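Local coordinates for protein sugar kinase (Agrobacterium tumefaciens, PDB 2RBC) that probably phosphorylates a sugar or related substrate with ATP, as a putative kinase of the ribokinase (pfkB) family, at residues 36-41 / 68-73; 41-46 / 62-67; 207-212 / 237-242; 272-277 / 304-309; 279-284 / 297-302. All coordinates share one frame; numbering follows the deposited sequence.

Interaction 1: 36-41 / 68-73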
# COMPACT_ATOMS: atom_id res chain seq x y z
N GLY A 36 3.60 -18.97 10.61
CA GLY A 36 4.31 -18.26 9.55
C GLY A 36 3.90 -16.84 9.23
O GLY A 36 3.76 -16.01 10.10
N ALA A 37 3.66 -16.58 7.95
CA ALA A 37 3.40 -15.24 7.45
C ALA A 37 2.09 -14.57 7.87
O ALA A 37 1.04 -15.19 7.88
CB ALA A 37 3.51 -15.25 5.93
N ALA A 38 2.21 -13.28 8.16
CA ALA A 38 1.13 -12.37 8.56
C ALA A 38 1.48 -11.02 7.95
O ALA A 38 2.42 -10.32 8.42
CB ALA A 38 1.04 -12.26 10.08
N VAL A 39 0.77 -10.66 6.89
CA VAL A 39 1.17 -9.56 5.96
C VAL A 39 -0.08 -8.72 5.67
O VAL A 39 -1.16 -9.31 5.39
CB VAL A 39 1.69 -10.10 4.57
CG1 VAL A 39 2.18 -8.97 3.65
CG2 VAL A 39 2.80 -11.13 4.74
N LEU A 40 0.05 -7.39 5.73
CA LEU A 40 -1.04 -6.50 5.27
C LEU A 40 -0.95 -6.28 3.77
O LEU A 40 -0.10 -5.53 3.29
CB LEU A 40 -1.05 -5.16 6.01
CG LEU A 40 -2.28 -4.27 5.76
CD1 LEU A 40 -3.54 -4.93 6.32
CD2 LEU A 40 -2.05 -2.95 6.44
N ASP A 41 -1.82 -6.95 3.03
CA ASP A 41 -1.92 -6.77 1.60
C ASP A 41 -2.89 -5.66 1.23
O ASP A 41 -4.00 -5.62 1.75
CB ASP A 41 -2.43 -8.04 0.90
CG ASP A 41 -1.38 -9.16 0.81
OD1 ASP A 41 -0.19 -8.92 1.08
OD2 ASP A 41 -1.78 -10.30 0.41
N MSE A 68 0.70 -16.76 3.81
CA MSE A 68 0.45 -18.18 3.73
C MSE A 68 -0.16 -18.76 5.00
O MSE A 68 -1.24 -19.30 4.95
CB MSE A 68 1.72 -18.92 3.37
CG MSE A 68 2.23 -18.52 1.99
SE MSE A 68 4.00 -19.29 1.66
CE MSE A 68 5.10 -18.24 2.91
N ALA A 69 0.52 -18.64 6.14
CA ALA A 69 -0.04 -19.20 7.38
C ALA A 69 -1.36 -18.56 7.81
O ALA A 69 -2.24 -19.23 8.37
CB ALA A 69 0.95 -19.13 8.54
N SER A 70 -1.48 -17.27 7.59
CA SER A 70 -2.63 -16.51 8.09
C SER A 70 -3.90 -16.94 7.32
O SER A 70 -4.97 -17.08 7.89
CB SER A 70 -2.40 -15.01 7.91
OG SER A 70 -1.40 -14.58 8.80
N SER A 71 -3.75 -17.09 6.02
CA SER A 71 -4.84 -17.49 5.16
C SER A 71 -5.24 -18.97 5.41
O SER A 71 -6.41 -19.32 5.33
CB SER A 71 -4.39 -17.31 3.69
OG SER A 71 -4.29 -15.92 3.35
N ALA A 72 -4.25 -19.82 5.65
CA ALA A 72 -4.46 -21.21 6.04
C ALA A 72 -5.26 -21.23 7.34
O ALA A 72 -6.23 -21.98 7.46
CB ALA A 72 -3.09 -21.97 6.22
N ALA A 73 -4.86 -20.40 8.30
CA ALA A 73 -5.60 -20.27 9.55
C ALA A 73 -7.06 -19.84 9.32
O ALA A 73 -7.96 -20.38 9.94
CB ALA A 73 -4.87 -19.33 10.56
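Ser-70 and the carbonyl of Ala-37 carry the polar part of this contact. The hydroxyl OG of Ser-70 donates to Ala-37 O at 2.7 Å. It lies in the carbonyl plane, on a lone pair, with a C=O...OG angle of 132°. The first torsion of Ser-70, -70°, sets OG beside its own backbone N. The backbone N and OG of one residue therefore face one acceptor. The N of Ser-70 adds only a weak bond to Ala-37 O at 3.3 Å, bent to 130° at the hydrogen. OG also lies against Ala-38, 3.6 Å from its CB.

The N-H of Ala-37 is satisfied elsewhere, by the carboxylate OD2 of Asp-164. The same oxygen takes a weak bond from Ala-69 N, so one aspartate ties the loop to the first turn of helix 68-78.

The rest is close packing of methyl groups on backbone. Ala-69 CB sits 3.4 Å from Gly-36 N, and Ala-37 CB lies 3.8 Å from the backbone N of Met-68, which is a selenomethionine. Gly-36 has a backbone shape that suits glycine, and its backbone bonds to Trp-86 of the neighbouring strand 82-90.

Small residues let loop and helix come close, with Gly-36 CA 5.0 Å from Ala-69 CA. Within the buried contact, a serine hydroxyl supplies the strong bond to Ala-37 O, where the helix N-H gives only a weak one.

Interaction 2: 41-46 / 62-67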
# COMPACT_ATOMS: atom_id res chain seq x y z
N ASP A 41 -1.82 -6.95 3.03
CA ASP A 41 -1.92 -6.77 1.60
C ASP A 41 -2.89 -5.66 1.23
O ASP A 41 -4.00 -5.62 1.75
CB ASP A 41 -2.43 -8.04 0.90
CG ASP A 41 -1.38 -9.16 0.81
OD1 ASP A 41 -0.19 -8.92 1.08
OD2 ASP A 41 -1.78 -10.30 0.41
N THR A 42 -2.49 -4.81 0.28
CA THR A 42 -3.41 -3.93 -0.42
C THR A 42 -3.51 -4.38 -1.87
O THR A 42 -2.51 -4.38 -2.62
CB THR A 42 -3.02 -2.48 -0.30
OG1 THR A 42 -2.91 -2.16 1.08
CG2 THR A 42 -4.11 -1.60 -0.90
N LEU A 43 -4.73 -4.80 -2.22
CA LEU A 43 -5.04 -5.40 -3.50
C LEU A 43 -5.78 -4.37 -4.32
O LEU A 43 -6.86 -3.95 -3.94
CB LEU A 43 -5.93 -6.65 -3.33
CG LEU A 43 -5.53 -7.71 -2.29
CD1 LEU A 43 -6.51 -8.86 -2.36
CD2 LEU A 43 -4.09 -8.16 -2.51
N PHE A 44 -5.16 -3.95 -5.42
CA PHE A 44 -5.67 -2.93 -6.31
C PHE A 44 -6.13 -3.63 -7.57
O PHE A 44 -5.31 -4.20 -8.28
CB PHE A 44 -4.56 -1.95 -6.72
CG PHE A 44 -4.02 -1.10 -5.61
CD1 PHE A 44 -4.60 0.12 -5.31
CD2 PHE A 44 -2.88 -1.48 -4.92
CE1 PHE A 44 -4.10 0.92 -4.31
CE2 PHE A 44 -2.35 -0.65 -3.93
CZ PHE A 44 -2.97 0.52 -3.62
N ARG A 45 -7.43 -3.59 -7.84
CA ARG A 45 -8.05 -4.28 -8.99
C ARG A 45 -8.12 -3.29 -10.14
O ARG A 45 -8.71 -2.21 -10.02
CB ARG A 45 -9.42 -4.80 -8.60
CG ARG A 45 -9.86 -6.01 -9.36
CD ARG A 45 -11.25 -6.34 -8.98
NE ARG A 45 -11.73 -7.53 -9.68
CZ ARG A 45 -12.91 -8.08 -9.47
NH1 ARG A 45 -13.75 -7.55 -8.61
NH2 ARG A 45 -13.26 -9.18 -10.13
N VAL A 46 -7.44 -3.61 -11.22
CA VAL A 46 -7.32 -2.74 -12.37
C VAL A 46 -7.78 -3.48 -13.64
O VAL A 46 -7.87 -4.69 -13.64
CB VAL A 46 -5.87 -2.27 -12.53
CG1 VAL A 46 -5.41 -1.47 -11.29
CG2 VAL A 46 -4.93 -3.47 -12.81
N LEU A 62 -8.88 -3.44 -1.83
CA LEU A 62 -9.11 -4.20 -0.60
C LEU A 62 -7.82 -4.30 0.18
O LEU A 62 -6.80 -4.72 -0.36
CB LEU A 62 -9.59 -5.62 -0.91
CG LEU A 62 -9.91 -6.64 0.23
CD1 LEU A 62 -11.13 -6.20 1.06
CD2 LEU A 62 -10.08 -8.06 -0.28
N GLN A 63 -7.89 -3.89 1.44
CA GLN A 63 -6.83 -4.14 2.40
C GLN A 63 -7.19 -5.30 3.28
O GLN A 63 -8.24 -5.30 3.92
CB GLN A 63 -6.57 -2.90 3.23
CG GLN A 63 -6.03 -1.76 2.39
CD GLN A 63 -5.47 -0.62 3.23
OE1 GLN A 63 -6.20 0.09 3.87
NE2 GLN A 63 -4.16 -0.43 3.18
N ILE A 64 -6.33 -6.32 3.26
CA ILE A 64 -6.59 -7.58 3.93
C ILE A 64 -5.30 -8.16 4.55
O ILE A 64 -4.26 -8.26 3.90
CB ILE A 64 -7.37 -8.59 2.98
CG1 ILE A 64 -7.76 -9.84 3.77
CG2 ILE A 64 -6.65 -8.91 1.66
CD1 ILE A 64 -8.87 -10.64 3.06
N ALA A 65 -5.38 -8.55 5.81
CA ALA A 65 -4.28 -9.24 6.46
C ALA A 65 -4.34 -10.71 6.05
O ALA A 65 -5.36 -11.38 6.22
CB ALA A 65 -4.34 -9.12 8.01
N GLU A 66 -3.26 -11.16 5.45
CA GLU A 66 -3.18 -12.50 4.95
C GLU A 66 -1.71 -12.92 4.89
O GLU A 66 -0.95 -12.53 5.74
CB GLU A 66 -3.98 -12.59 3.61
CG GLU A 66 -3.50 -11.70 2.48
CD GLU A 66 -4.41 -11.74 1.28
OE1 GLU A 66 -5.48 -12.40 1.36
OE2 GLU A 66 -4.05 -11.16 0.24
N GLY A 67 -1.30 -13.75 3.94
CA GLY A 67 -0.01 -14.43 4.04
C GLY A 67 -0.28 -15.92 4.15
O GLY A 67 -1.38 -16.31 4.47
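Thr-42 and Gln-63 meet side by side because both first torsions, -55° and -65°, place the reaching group beside the backbone N. Glu-66 instead has CG between its backbone N and carbonyl carbon (61°), which carries its extended chain toward Asp-41.

Gln-63 NE2 donates to Thr-42 OG1 at 3.0 Å, and the hydroxyl lies nearly in the amide plane. The other end of that amide is held too: OE1 of Gln-63 accepts from Arg-97. On the opposite face the side chains of Asp-41 and Glu-66 cross at about a right angle, and their carboxylate planes are nearly perpendicular. Asp-41 OD2 and Glu-66 OE2 are 2.4 Å apart. Asp-41 OD1 binds a glycerol, while Glu-66 OE1 accepts from the backbone N of Arg-313.

Strands 39-45 and 60-66 run antiparallel here, in the small four-stranded sheet that in ribokinase relatives forms a lid over the sugar site. Asp-41 and Ile-64 form one hydrogen-bonded pair, Leu-43 and Leu-62 the next. Thr-42 and Gln-63 form the non-hydrogen-bonded pair between them. Leu-43 N reaches Leu-62 O at 2.8 Å, and Ile-64 N reaches Asp-41 O at 2.9 Å.

Beside Asp-41, Leu-43 CD1 touches Ile-64 CG2 at 4.0 Å and Leu-62 CD2 at 4.2 Å. On the Thr-42 face, Phe-44 packs on Val-136 of the second subunit, and Gln-63 on Thr-94 of that subunit.

Interaction 3: 207-212 / 237-242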
# COMPACT_ATOMS: atom_id res chain seq x y z
N ILE A 207 3.71 -33.36 3.73
CA ILE A 207 4.14 -32.15 3.00
C ILE A 207 3.27 -31.93 1.77
O ILE A 207 3.01 -32.88 1.03
CB ILE A 207 5.61 -32.22 2.53
CG1 ILE A 207 6.57 -32.65 3.64
CG2 ILE A 207 6.02 -30.90 1.87
CD1 ILE A 207 8.01 -32.97 3.15
N VAL A 208 2.80 -30.69 1.58
CA VAL A 208 2.07 -30.35 0.37
C VAL A 208 2.91 -29.31 -0.29
O VAL A 208 3.00 -28.19 0.20
CB VAL A 208 0.65 -29.79 0.62
CG1 VAL A 208 -0.05 -29.52 -0.72
CG2 VAL A 208 -0.14 -30.72 1.57
N PHE A 209 3.60 -29.71 -1.36
CA PHE A 209 4.43 -28.81 -2.15
C PHE A 209 3.58 -28.12 -3.25
O PHE A 209 2.67 -28.73 -3.81
CB PHE A 209 5.55 -29.57 -2.89
CG PHE A 209 6.60 -30.18 -2.00
CD1 PHE A 209 7.61 -29.39 -1.43
CD2 PHE A 209 6.63 -31.57 -1.80
CE1 PHE A 209 8.62 -29.98 -0.66
CE2 PHE A 209 7.61 -32.18 -1.01
CZ PHE A 209 8.61 -31.39 -0.43
N SER A 210 3.92 -26.86 -3.56
CA SER A 210 3.37 -26.20 -4.73
C SER A 210 4.19 -26.71 -5.89
O SER A 210 5.33 -27.17 -5.71
CB SER A 210 3.56 -24.68 -4.61
OG SER A 210 4.94 -24.38 -4.51
N GLU A 211 3.64 -26.63 -7.09
CA GLU A 211 4.41 -27.05 -8.25
C GLU A 211 5.82 -26.37 -8.39
O GLU A 211 6.85 -27.03 -8.60
CB GLU A 211 3.56 -26.87 -9.51
CG GLU A 211 4.34 -27.14 -10.77
CD GLU A 211 3.44 -27.29 -11.98
OE1 GLU A 211 2.21 -27.12 -11.86
OE2 GLU A 211 4.01 -27.59 -13.05
N PRO A 212 5.87 -25.05 -8.27
CA PRO A 212 7.18 -24.41 -8.34
C PRO A 212 8.18 -24.87 -7.28
O PRO A 212 9.37 -25.00 -7.58
CB PRO A 212 6.87 -22.93 -8.15
CG PRO A 212 5.47 -22.78 -8.33
CD PRO A 212 4.79 -24.07 -8.10
N THR A 237 6.85 -40.30 4.74
CA THR A 237 6.13 -39.05 4.80
C THR A 237 5.02 -39.07 3.75
O THR A 237 5.24 -39.54 2.62
CB THR A 237 7.11 -37.89 4.55
OG1 THR A 237 8.23 -38.03 5.44
CG2 THR A 237 6.49 -36.49 4.75
N PHE A 238 3.83 -38.57 4.11
CA PHE A 238 2.81 -38.18 3.13
C PHE A 238 3.33 -37.00 2.26
O PHE A 238 3.71 -35.96 2.79
CB PHE A 238 1.49 -37.85 3.82
CG PHE A 238 0.41 -37.41 2.87
CD1 PHE A 238 0.37 -36.11 2.40
CD2 PHE A 238 -0.58 -38.31 2.44
CE1 PHE A 238 -0.61 -35.71 1.54
CE2 PHE A 238 -1.56 -37.90 1.58
CZ PHE A 238 -1.58 -36.61 1.13
N ILE A 239 3.36 -37.18 0.93
CA ILE A 239 3.82 -36.14 0.02
C ILE A 239 2.78 -35.86 -1.06
O ILE A 239 2.39 -36.76 -1.79
CB ILE A 239 5.09 -36.56 -0.73
CG1 ILE A 239 6.22 -37.00 0.24
CG2 ILE A 239 5.55 -35.45 -1.70
CD1 ILE A 239 6.80 -35.89 1.08
N ALA A 240 2.36 -34.60 -1.15
CA ALA A 240 1.50 -34.15 -2.22
C ALA A 240 2.16 -33.00 -3.00
O ALA A 240 2.91 -32.22 -2.45
CB ALA A 240 0.10 -33.68 -1.63
N VAL A 241 1.88 -32.93 -4.30
CA VAL A 241 2.24 -31.76 -5.08
C VAL A 241 0.96 -31.25 -5.72
O VAL A 241 0.27 -32.02 -6.42
CB VAL A 241 3.31 -32.04 -6.15
CG1 VAL A 241 3.70 -30.72 -6.86
CG2 VAL A 241 4.57 -32.71 -5.53
N THR A 242 0.62 -29.98 -5.46
CA THR A 242 -0.57 -29.36 -6.08
C THR A 242 -0.18 -28.70 -7.39
O THR A 242 0.95 -28.22 -7.53
CB THR A 242 -1.24 -28.35 -5.17
OG1 THR A 242 -0.30 -27.31 -4.87
CG2 THR A 242 -1.71 -29.03 -3.88
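Ile-207 and Ile-239 lie side by side, pointing the same way, with their CD1 atoms 3.8 Å apart. Each has CG1 beside its own backbone N. In Ile-239 this leaves CG2 at the edge of the Phe-209 ring, in its plane, 3.9 Å from CE2. The CG2 of Ile-207 covers one face of that ring, over its centre. Leu-217 and Leu-230, from helices 211-218 and 223-233, add to the packing round Phe-209.

The two strands are parallel neighbours in the large central sheet. The chain between them runs through those two helices, so this is a beta-alpha-beta crossover of the Rossmann-like core of the pfkB kinases. Backbone bonds alternate between the strands: Ile-207 N reaches Phe-238 O at 2.8 Å, and Ala-240 N reaches Ile-207 O at 2.9 Å. Phe-209 N and O pair likewise with Ala-240 O and Thr-242 N.

On the other face, Val-208 CG1 meets Thr-242 CG2 at 3.6 Å, the two side chains nearly perpendicular. Helix 274-287 covers this face through Phe-278 and Phe-282.

At the polar end, Ser-210 caps helix 211-218: its OG bonds to Ala-213 N and also to Asp-190. An ethanediol lies close to the Thr-242 side chain.

Interaction 4: 272-277 / 304-309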
# COMPACT_ATOMS: atom_id res chain seq x y z
N LEU A 272 -5.12 -15.79 -5.89
CA LEU A 272 -4.32 -15.42 -4.71
C LEU A 272 -4.86 -16.16 -3.49
O LEU A 272 -6.05 -16.14 -3.25
CB LEU A 272 -4.37 -13.90 -4.53
CG LEU A 272 -3.51 -13.27 -3.44
CD1 LEU A 272 -2.04 -13.61 -3.60
CD2 LEU A 272 -3.74 -11.74 -3.45
N ALA A 273 -3.98 -16.84 -2.75
CA ALA A 273 -4.35 -17.59 -1.51
C ALA A 273 -4.99 -18.96 -1.72
O ALA A 273 -5.39 -19.61 -0.75
CB ALA A 273 -5.24 -16.71 -0.57
N ALA A 274 -5.13 -19.40 -2.96
CA ALA A 274 -5.81 -20.66 -3.29
C ALA A 274 -5.12 -21.82 -2.58
O ALA A 274 -5.74 -22.61 -1.88
CB ALA A 274 -5.84 -20.88 -4.82
N GLY A 275 -3.80 -21.86 -2.71
CA GLY A 275 -2.95 -22.89 -2.05
C GLY A 275 -3.07 -22.86 -0.54
O GLY A 275 -3.12 -23.89 0.10
N ASP A 276 -3.16 -21.66 0.02
CA ASP A 276 -3.38 -21.51 1.46
C ASP A 276 -4.72 -22.06 1.94
O ASP A 276 -4.82 -22.70 3.00
CB ASP A 276 -3.30 -20.04 1.85
CG ASP A 276 -1.99 -19.39 1.41
OD1 ASP A 276 -0.97 -20.10 1.44
OD2 ASP A 276 -1.99 -18.18 1.06
N ILE A 277 -5.76 -21.81 1.18
CA ILE A 277 -7.05 -22.38 1.52
C ILE A 277 -6.95 -23.90 1.45
O ILE A 277 -7.51 -24.60 2.30
CB ILE A 277 -8.18 -21.81 0.62
CG1 ILE A 277 -8.72 -20.47 1.16
CG2 ILE A 277 -9.37 -22.81 0.52
CD1 ILE A 277 -7.69 -19.39 1.62
N ALA A 304 -10.86 -24.18 -5.06
CA ALA A 304 -11.62 -23.82 -6.28
C ALA A 304 -12.66 -22.74 -5.99
O ALA A 304 -12.73 -21.72 -6.69
CB ALA A 304 -12.26 -25.09 -6.94
N LEU A 305 -13.44 -22.92 -4.94
CA LEU A 305 -14.43 -21.94 -4.56
C LEU A 305 -13.79 -20.59 -4.33
O LEU A 305 -14.28 -19.57 -4.85
CB LEU A 305 -15.22 -22.40 -3.33
CG LEU A 305 -16.35 -23.40 -3.61
CD1 LEU A 305 -16.72 -24.14 -2.32
CD2 LEU A 305 -17.54 -22.69 -4.08
N LYS A 306 -12.69 -20.57 -3.59
CA LYS A 306 -12.04 -19.32 -3.25
C LYS A 306 -11.58 -18.57 -4.51
O LYS A 306 -11.55 -17.34 -4.52
CB LYS A 306 -10.86 -19.57 -2.32
CG LYS A 306 -10.16 -18.32 -1.79
CD LYS A 306 -8.71 -18.31 -2.19
CE LYS A 306 -8.51 -17.99 -3.66
NZ LYS A 306 -8.86 -16.56 -4.00
N CYS A 307 -11.24 -19.32 -5.55
CA CYS A 307 -10.72 -18.73 -6.80
C CYS A 307 -11.73 -17.93 -7.60
O CYS A 307 -11.36 -17.12 -8.44
CB CYS A 307 -10.08 -19.80 -7.71
SG CYS A 307 -8.52 -20.44 -7.11
N THR A 308 -13.02 -18.11 -7.30
CA THR A 308 -14.09 -17.44 -8.00
C THR A 308 -14.46 -16.09 -7.46
O THR A 308 -15.34 -15.44 -7.99
CB THR A 308 -15.34 -18.35 -8.03
OG1 THR A 308 -15.84 -18.52 -6.70
CG2 THR A 308 -14.99 -19.69 -8.64
N VAL A 309 -13.78 -15.65 -6.39
CA VAL A 309 -14.02 -14.37 -5.73
C VAL A 309 -12.74 -13.52 -5.71
O VAL A 309 -11.69 -13.99 -5.28
CB VAL A 309 -14.48 -14.63 -4.27
CG1 VAL A 309 -14.70 -13.34 -3.49
CG2 VAL A 309 -15.78 -15.45 -4.29
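Lys-306 NZ is gripped by three backbone carbonyls. One is Leu-272 O, at 2.9 Å in a weak bond. The others belong to Asp-270 and Gly-312, outside the two segments. Three carbonyl oxygens thus face the amine of a buried side chain, which is consistent with it carrying a charge.

The lysine reaches this place by folding. It leaves the helix with CG opposite the backbone N, then bends at each of its next three torsions. The second torsion, -121°, is far from a staggered value, which suggests some strain. Its aliphatic part is used on the way. CG rests 3.9 Å from Ile-277 CG1, the two side chains crossing at about a right angle. CD passes 3.8 Å from Ala-273 C, and CE lies 3.7 Å from Ala-274 N.

Next to the lysine, Cys-307 SG packs on Ala-274 CB at 3.6 Å. The backbone of Cys-307 is also hydrogen-bonded to Asp-270. The contact lies near the C-terminal end of helix 292-307.

The other helix begins here. Ala-273 is its N-cap, and its O accepts from Ile-277 N at 2.9 Å. Through Asp-270 O and Leu-272 O, Lys-306 ties down the loop that leads into helix 274-287. The sequence from Asp-270 to Asp-276, with Ala-Ala-Gly-Asp at the helix start, closely resembles the C-terminal signature of pfkB kinases. In relatives this helix start forms the anion hole near the transferred phosphate.

Interaction 5: 279-284 / 297-302. With SO4 (sulfate ion), chain B.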
# COMPACT_ATOMS: atom_id res chain seq x y z
N HIS A 279 -4.22 -25.76 1.94
CA HIS A 279 -3.41 -26.26 3.06
C HIS A 279 -4.14 -26.27 4.40
O HIS A 279 -4.04 -27.23 5.17
CB HIS A 279 -2.12 -25.44 3.18
CG HIS A 279 -1.27 -25.52 1.96
ND1 HIS A 279 -0.61 -24.43 1.45
CD2 HIS A 279 -1.03 -26.54 1.10
CE1 HIS A 279 0.01 -24.78 0.32
NE2 HIS A 279 -0.23 -26.05 0.09
N GLY A 280 -4.86 -25.20 4.67
CA GLY A 280 -5.61 -25.09 5.90
C GLY A 280 -6.71 -26.15 5.94
O GLY A 280 -6.91 -26.75 6.98
N THR A 281 -7.42 -26.35 4.83
CA THR A 281 -8.47 -27.38 4.77
C THR A 281 -7.86 -28.75 4.99
O THR A 281 -8.40 -29.59 5.72
CB THR A 281 -9.20 -27.32 3.37
OG1 THR A 281 -9.81 -26.02 3.20
CG2 THR A 281 -10.29 -28.38 3.28
N PHE A 282 -6.70 -28.97 4.39
CA PHE A 282 -6.03 -30.24 4.45
C PHE A 282 -5.56 -30.53 5.86
O PHE A 282 -5.70 -31.62 6.35
CB PHE A 282 -4.86 -30.29 3.46
CG PHE A 282 -4.21 -31.63 3.40
CD1 PHE A 282 -4.73 -32.62 2.59
CD2 PHE A 282 -3.09 -31.91 4.18
CE1 PHE A 282 -4.17 -33.88 2.56
CE2 PHE A 282 -2.51 -33.18 4.14
CZ PHE A 282 -3.06 -34.16 3.33
N ALA A 283 -4.99 -29.52 6.50
CA ALA A 283 -4.57 -29.61 7.87
C ALA A 283 -5.73 -29.91 8.83
O ALA A 283 -5.61 -30.79 9.69
CB ALA A 283 -3.85 -28.35 8.28
N LEU A 284 -6.84 -29.22 8.66
CA LEU A 284 -8.04 -29.57 9.38
C LEU A 284 -8.52 -30.99 9.07
O LEU A 284 -8.84 -31.71 10.00
CB LEU A 284 -9.15 -28.53 9.18
CG LEU A 284 -10.51 -28.77 9.88
CD1 LEU A 284 -10.33 -28.75 11.38
CD2 LEU A 284 -11.52 -27.72 9.42
N ARG A 297 -9.72 -34.09 -1.97
CA ARG A 297 -10.94 -33.57 -2.60
C ARG A 297 -11.52 -32.34 -1.93
O ARG A 297 -11.81 -31.35 -2.61
CB ARG A 297 -12.04 -34.64 -2.64
CG ARG A 297 -11.86 -35.62 -3.72
CD ARG A 297 -12.72 -36.81 -3.51
NE ARG A 297 -12.64 -37.68 -4.66
CZ ARG A 297 -13.47 -38.69 -4.88
NH1 ARG A 297 -14.41 -39.01 -4.01
NH2 ARG A 297 -13.35 -39.39 -5.99
N LEU A 298 -11.72 -32.41 -0.62
CA LEU A 298 -12.29 -31.30 0.12
C LEU A 298 -11.42 -30.04 -0.01
O LEU A 298 -11.96 -28.96 -0.22
CB LEU A 298 -12.44 -31.67 1.61
CG LEU A 298 -13.20 -30.71 2.52
CD1 LEU A 298 -14.72 -30.69 2.26
CD2 LEU A 298 -12.85 -31.00 3.99
N SER A 299 -10.10 -30.21 0.11
CA SER A 299 -9.16 -29.10 0.00
C SER A 299 -9.17 -28.49 -1.39
O SER A 299 -9.11 -27.26 -1.54
CB SER A 299 -7.76 -29.59 0.33
OG SER A 299 -7.73 -30.21 1.59
N SER A 300 -9.27 -29.36 -2.41
CA SER A 300 -9.36 -28.94 -3.79
C SER A 300 -10.60 -28.12 -4.06
O SER A 300 -10.53 -27.06 -4.70
CB SER A 300 -9.36 -30.14 -4.74
OG SER A 300 -8.10 -30.79 -4.69
N VAL A 301 -11.76 -28.61 -3.61
CA VAL A 301 -12.99 -27.89 -3.83
C VAL A 301 -13.00 -26.55 -3.10
O VAL A 301 -13.42 -25.53 -3.66
CB VAL A 301 -14.24 -28.77 -3.45
CG1 VAL A 301 -15.55 -27.98 -3.56
CG2 VAL A 301 -14.29 -30.01 -4.37
N ALA A 302 -12.52 -26.55 -1.87
CA ALA A 302 -12.44 -25.32 -1.10
C ALA A 302 -11.59 -24.28 -1.82
O ALA A 302 -11.99 -23.11 -1.97
CB ALA A 302 -11.89 -25.59 0.29
S SO4 B . -13.04 -37.58 -9.25
O1 SO4 B . -13.95 -38.69 -9.51
O2 SO4 B . -12.17 -37.89 -8.12
O3 SO4 B . -12.17 -37.33 -10.41
O4 SO4 B . -13.86 -36.41 -8.93
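Helices 274-287 and 292-307 run nearly antiparallel where Thr-281 faces Ser-299. The axes of these short segments make an angle of 153° and approach to 8.2 Å. The CA atoms of Thr-281 and Ser-299 are 5.1 Å apart, a closeness that the small side chains of Thr-281, Ser-299 and Ala-302 allow.

Thr-281 leads with its methyl. CG2 sits 3.5 Å from Ser-299 CA and 3.7 Å from Leu-298 CD2. Its hydroxyl OG1 lies beside the backbone N (first torsion -60°) and bonds to Ile-277 O, one turn back. Thr-281 OG1 also touches Ala-302 CB at 3.6 Å.

The pair forms a helical hairpin against the central sheet of the kinase fold. Phe-282 reaches that sheet, its ring meeting Phe-238, and the helix 319-330 lies against Leu-298.

Ser-299 OG bonds within its own helix, to Ala-295 O. The same OG lies at the edge of the Phe-282 ring, in its plane, 4.0 Å from CD1. It is near Phe-282 N, at too poor an angle for a bond.

Arg-297 NH2 donates to sulfate O2 at 2.9 Å. Its NE bonds to Gln-261 OE1, and Gln-261 NE2 and Arg-332 bind the same sulfate, probably from the crystallisation liquor.

How the interactions relate
From the N terminus, interaction 1 closes a loop from 36-41 to helix 68-78. Interaction 2 falls within that loop and pairs two strands of the probable lid. The two share Asp-41, and Val-39 N probably bonds to Glu-66 O. Interaction 3 follows in series and closes a crossover in the central sheet. Interaction 4 joins the start of helix 274-287 to the end of helix 292-307, and interaction 5 lies within it on the same helices. None of the loops cross. Interaction 4 touches the small sheet where Leu-272 meets Leu-43, and helix 68-78 through Asp-276. Interaction 5 meets interaction 3 at Phe-282 and Phe-238, so this helix pair and its leading loop lie between the small and central sheets.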